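Local coordinates for type III secretion system effector protein ExoU (Pseudomonas fluorescens, PDB 4QMK) that probably acts as a patatin-like phospholipase A2 delivered into host cells by type III secretion and brought to the plasma membrane by a phosphatidylinositol 4,5-bisphosphate-binding domain, at residues V580-P583 / S584-P588; P588-P591 / A592-E596. All blocks are in the same frame, centred on the assembly; numbering follows the deposited sequence.

Contact 1 (V580-P583 / S584-P588)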
loop_
_atom_site.group_PDB
_atom_site.type_symbol
_atom_site.label_atom_id
_atom_site.label_comp_id
_atom_site.label_asym_id
_atom_site.label_seq_id
_atom_site.Cartn_x
_atom_site.Cartn_y
_atom_site.Cartn_z
ATOM N N VAL A 580 -6.171 -9.667 20.055
ATOM C CA VAL A 580 -6.360 -9.120 21.366
ATOM C C VAL A 580 -6.374 -10.199 22.461
ATOM O O VAL A 580 -5.660 -10.097 23.475
ATOM C CB VAL A 580 -7.669 -8.351 21.439
ATOM C CG1 VAL A 580 -7.855 -7.828 22.847
ATOM C CG2 VAL A 580 -7.668 -7.204 20.467
ATOM N N ILE A 581 -7.122 -11.263 22.247
ATOM C CA ILE A 581 -7.166 -12.295 23.247
ATOM C C ILE A 581 -5.911 -13.131 23.332
ATOM O O ILE A 581 -5.339 -13.282 24.432
ATOM C CB ILE A 581 -8.362 -13.163 23.063
ATOM C CG1 ILE A 581 -9.616 -12.333 23.371
ATOM C CG2 ILE A 581 -8.291 -14.305 24.035
ATOM C CD1 ILE A 581 -10.905 -13.055 23.061
ATOM N N TYR A 582 -5.462 -13.638 22.182
ATOM C CA TYR A 582 -4.307 -14.493 22.107
ATOM C C TYR A 582 -3.106 -13.983 22.966
ATOM O O TYR A 582 -2.674 -14.664 23.846
ATOM C CB TYR A 582 -3.911 -14.720 20.665
ATOM C CG TYR A 582 -2.644 -15.551 20.530
ATOM C CD1 TYR A 582 -2.664 -16.934 20.737
ATOM C CD2 TYR A 582 -1.418 -14.954 20.296
ATOM C CE1 TYR A 582 -1.492 -17.697 20.675
ATOM C CE2 TYR A 582 -0.245 -15.712 20.238
ATOM C CZ TYR A 582 -0.300 -17.082 20.411
ATOM O OH TYR A 582 0.824 -17.843 20.325
ATOM N N PRO A 583 -2.631 -12.775 22.737
ATOM C CA PRO A 583 -1.545 -12.244 23.541
ATOM C C PRO A 583 -1.778 -12.157 25.033
ATOM O O PRO A 583 -0.794 -12.347 25.763
ATOM C CB PRO A 583 -1.341 -10.852 23.011
ATOM C CG PRO A 583 -1.848 -10.920 21.650
ATOM C CD PRO A 583 -2.983 -11.869 21.659
ATOM N N SER A 584 -3.009 -11.851 25.487
ATOM C CA SER A 584 -3.289 -11.771 26.928
ATOM C C SER A 584 -3.357 -13.159 27.507
ATOM O O SER A 584 -2.835 -13.437 28.582
ATOM C CB SER A 584 -4.669 -11.186 27.210
ATOM O OG SER A 584 -4.684 -9.799 27.485
ATOM N N LEU A 585 -4.050 -14.030 26.787
ATOM C CA LEU A 585 -4.324 -15.369 27.271
ATOM C C LEU A 585 -3.065 -16.146 27.454
ATOM O O LEU A 585 -2.930 -16.827 28.436
ATOM C CB LEU A 585 -5.285 -16.058 26.297
ATOM C CG LEU A 585 -5.793 -17.469 26.609
ATOM C CD1 LEU A 585 -6.414 -17.542 27.970
ATOM C CD2 LEU A 585 -6.813 -17.903 25.557
ATOM N N TYR A 586 -2.116 -16.003 26.529
ATOM C CA TYR A 586 -0.847 -16.716 26.624
ATOM C C TYR A 586 0.278 -15.897 27.223
ATOM O O TYR A 586 1.421 -16.225 27.084
ATOM C CB TYR A 586 -0.455 -17.233 25.253
ATOM C CG TYR A 586 -1.431 -18.278 24.849
ATOM C CD1 TYR A 586 -1.391 -19.549 25.387
ATOM C CD2 TYR A 586 -2.451 -17.973 24.011
ATOM C CE1 TYR A 586 -2.330 -20.504 25.037
ATOM C CE2 TYR A 586 -3.390 -18.918 23.650
ATOM C CZ TYR A 586 -3.308 -20.183 24.162
ATOM O OH TYR A 586 -4.263 -21.098 23.789
ATOM N N ARG A 587 -0.063 -14.815 27.878
ATOM C CA ARG A 587 0.914 -14.000 28.542
ATOM C C ARG A 587 1.407 -14.815 29.773
ATOM O O ARG A 587 0.578 -15.200 30.624
ATOM C CB ARG A 587 0.234 -12.715 29.033
ATOM C CG ARG A 587 1.167 -11.550 29.306
ATOM C CD ARG A 587 0.677 -10.648 30.439
ATOM N NE ARG A 587 1.369 -11.075 31.637
ATOM C CZ ARG A 587 0.930 -10.941 32.877
ATOM N NH1 ARG A 587 -0.279 -10.426 33.137
ATOM N NH2 ARG A 587 1.710 -11.368 33.866
ATOM N N PRO A 588 2.720 -15.102 29.858
ATOM C CA PRO A 588 3.322 -15.745 31.055
ATOM C C PRO A 588 2.955 -15.025 32.352
ATOM O O PRO A 588 3.156 -13.813 32.460
ATOM C CB PRO A 588 4.826 -15.601 30.815
ATOM C CG PRO A 588 4.962 -15.540 29.346
ATOM C CD PRO A 588 3.707 -14.915 28.788
#
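Tyr582 and Tyr586, Ile581 and Leu585 pair four residues apart in the C-terminal region of ExoU, the second pair on the last turn of helix 555-585, the first reaching Tyr586, the first residue beyond it. The tight part is the buried face with the backbone bonds behind it. Leu585 N donates to Ile581 O at 2.8 Å, nearly straight at 168°, and Tyr586 N closes the next turn on Tyr582 O at 3.1 Å. Pro583, within this turn, has no N-H to give back, and the helix is kinked there. On the packed side Ile581 CG2 meets Leu585 CB at 4.2 Å, and Leu598 and Val602 of helix 592-606 cover Ile581. Ser584 OG, on the buried side too, is hydrogen-bonded to Thr640 and Tyr625. The tyrosine side is more open: Tyr586, already out of helical geometry, is exposed, and Tyr582 is partly so, although Leu257 touches Tyr582 and Pro255 touches Tyr586, both from strand 254-260. With chi1 at 177°, Tyr582 swings its ring along the helix to the next turn, where it meets Tyr586 obliquely, centroids 5.1 Å apart and planes at 44°. Leu585 CG lies over one face of the Tyr586 ring, toward its rim. Tyr582 O lies at the edge of the Tyr586 ring, 3.3 Å from its CD2; the same CD2 is 3.4 Å from Tyr582 CD1.

Contact 2 (P588-P591 / A592-E596); sequences PGQP and AANVE
Gln590 and Asn594 join amide to amide in a local contact across the N-terminal end of a helix, where the loop after helix 555-585 enters helix 592-606. Pro591 holds the N-cap position, and its backbone carbonyl starts the helical bonding: Val595 N donates to Pro591 O at 3.2 Å, in the carbonyl plane. The side chain of Gln590 reaches forward from the loop to the first turn. Its CG stands anti to the backbone N (chi1 -179°), and a bend at chi2 turns the amide toward Asn594, whose side chain it crosses at about a right angle. Asn594 ND2 then donates to Gln590 OE1 at 2.8 Å with an N-H...O angle of 161°. The acceptor lies close to the amide plane of Asn594, but the donor sits above the carbonyl plane of Gln590, and the two amide planes are 65° apart. Both residues are buried, and their amides have further partners: Asn594 ND2 also reaches the carbonyl of Arg626, while Gln590 NE2 donates to Tyr625 OH. Loop, helix start and the segment around 625-626 are thus linked through two side chains. The aliphatic part of Gln590 adds an apolar touch, its CG lying 3.9 Å from Val595 CG2 as the two side chains run past each other in opposite directions. Val595 CG2 also packs against Pro591 O, 3.6 Å away.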
loop_
_atom_site.group_PDB
_atom_site.type_symbol
_atom_site.label_atom_id
_atom_site.label_comp_id
_atom_site.label_asym_id
_atom_site.label_seq_id
_atom_site.Cartn_x
_atom_site.Cartn_y
_atom_site.Cartn_z
ATOM N N PRO A 588 2.720 -15.102 29.858
ATOM C CA PRO A 588 3.322 -15.745 31.055
ATOM C C PRO A 588 2.955 -15.025 32.352
ATOM O O PRO A 588 3.156 -13.813 32.460
ATOM C CB PRO A 588 4.826 -15.601 30.815
ATOM C CG PRO A 588 4.962 -15.540 29.346
ATOM C CD PRO A 588 3.707 -14.915 28.788
ATOM N N GLY A 589 2.353 -15.754 33.294
ATOM C CA GLY A 589 1.932 -15.168 34.590
ATOM C C GLY A 589 0.497 -14.636 34.698
ATOM O O GLY A 589 0.065 -14.202 35.756
ATOM N N GLN A 590 -0.246 -14.674 33.607
ATOM C CA GLN A 590 -1.633 -14.190 33.597
ATOM C C GLN A 590 -2.412 -14.971 34.591
ATOM O O GLN A 590 -2.470 -16.198 34.480
ATOM C CB GLN A 590 -2.246 -14.436 32.217
ATOM C CG GLN A 590 -3.632 -13.962 32.065
ATOM C CD GLN A 590 -3.668 -12.479 32.013
ATOM O OE1 GLN A 590 -4.038 -11.801 32.975
ATOM N NE2 GLN A 590 -3.305 -11.952 30.888
ATOM N N PRO A 591 -3.025 -14.289 35.558
ATOM C CA PRO A 591 -3.829 -14.937 36.579
ATOM C C PRO A 591 -4.956 -15.779 36.015
ATOM O O PRO A 591 -5.499 -15.486 34.975
ATOM C CB PRO A 591 -4.392 -13.767 37.372
ATOM C CG PRO A 591 -3.367 -12.715 37.240
ATOM C CD PRO A 591 -2.901 -12.853 35.826
ATOM N N ALA A 592 -5.298 -16.805 36.745
ATOM C CA ALA A 592 -6.201 -17.811 36.303
ATOM C C ALA A 592 -7.626 -17.300 35.961
ATOM O O ALA A 592 -8.227 -17.815 35.015
ATOM C CB ALA A 592 -6.252 -18.939 37.323
ATOM N N ALA A 593 -8.138 -16.328 36.734
ATOM C CA ALA A 593 -9.451 -15.798 36.530
ATOM C C ALA A 593 -9.525 -15.091 35.169
ATOM O O ALA A 593 -10.534 -15.187 34.434
ATOM C CB ALA A 593 -9.852 -14.863 37.691
ATOM N N ASN A 594 -8.450 -14.408 34.821
ATOM C CA ASN A 594 -8.344 -13.759 33.502
ATOM C C ASN A 594 -8.278 -14.801 32.371
ATOM O O ASN A 594 -8.841 -14.593 31.306
ATOM C CB ASN A 594 -7.110 -12.829 33.437
ATOM C CG ASN A 594 -7.349 -11.485 34.095
ATOM O OD1 ASN A 594 -8.479 -11.128 34.416
ATOM N ND2 ASN A 594 -6.291 -10.704 34.247
ATOM N N VAL A 595 -7.596 -15.922 32.604
ATOM C CA VAL A 595 -7.533 -17.016 31.592
ATOM C C VAL A 595 -8.921 -17.582 31.363
ATOM O O VAL A 595 -9.363 -17.794 30.236
ATOM C CB VAL A 595 -6.525 -18.126 32.053
ATOM C CG1 VAL A 595 -6.604 -19.389 31.240
ATOM C CG2 VAL A 595 -5.117 -17.571 32.011
ATOM N N GLU A 596 -9.633 -17.789 32.450
ATOM C CA GLU A 596 -11.000 -18.309 32.402
ATOM C C GLU A 596 -11.908 -17.314 31.648
ATOM O O GLU A 596 -12.677 -17.705 30.793
ATOM C CB GLU A 596 -11.463 -18.511 33.829
ATOM C CG GLU A 596 -12.800 -19.184 34.035
ATOM C CD GLU A 596 -13.076 -19.421 35.532
ATOM O OE1 GLU A 596 -12.465 -18.721 36.405
ATOM O OE2 GLU A 596 -13.893 -20.314 35.849
#

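Along the chain, contact 1 (580-588) comes first and ends helix 555-585; contact 2 (588-596) begins at the shared Pro588 and starts helix 592-606. They follow one another without nesting or crossing, their centres 9 Å apart. Each closes only a local turn, but together they span the short loop joining two successive helices. Between the two contacts, Gln590 NE2 reaches back to Ser584 O at 2.8 Å, a probable hydrogen bond across the loop, and Leu585 CD1 lies on the Val595 carbonyl. Contact 1 leans on strand 254-260, at the edge of the mixed sheet, whereas contact 2 turns to Arg626; Tyr625 bonds to both.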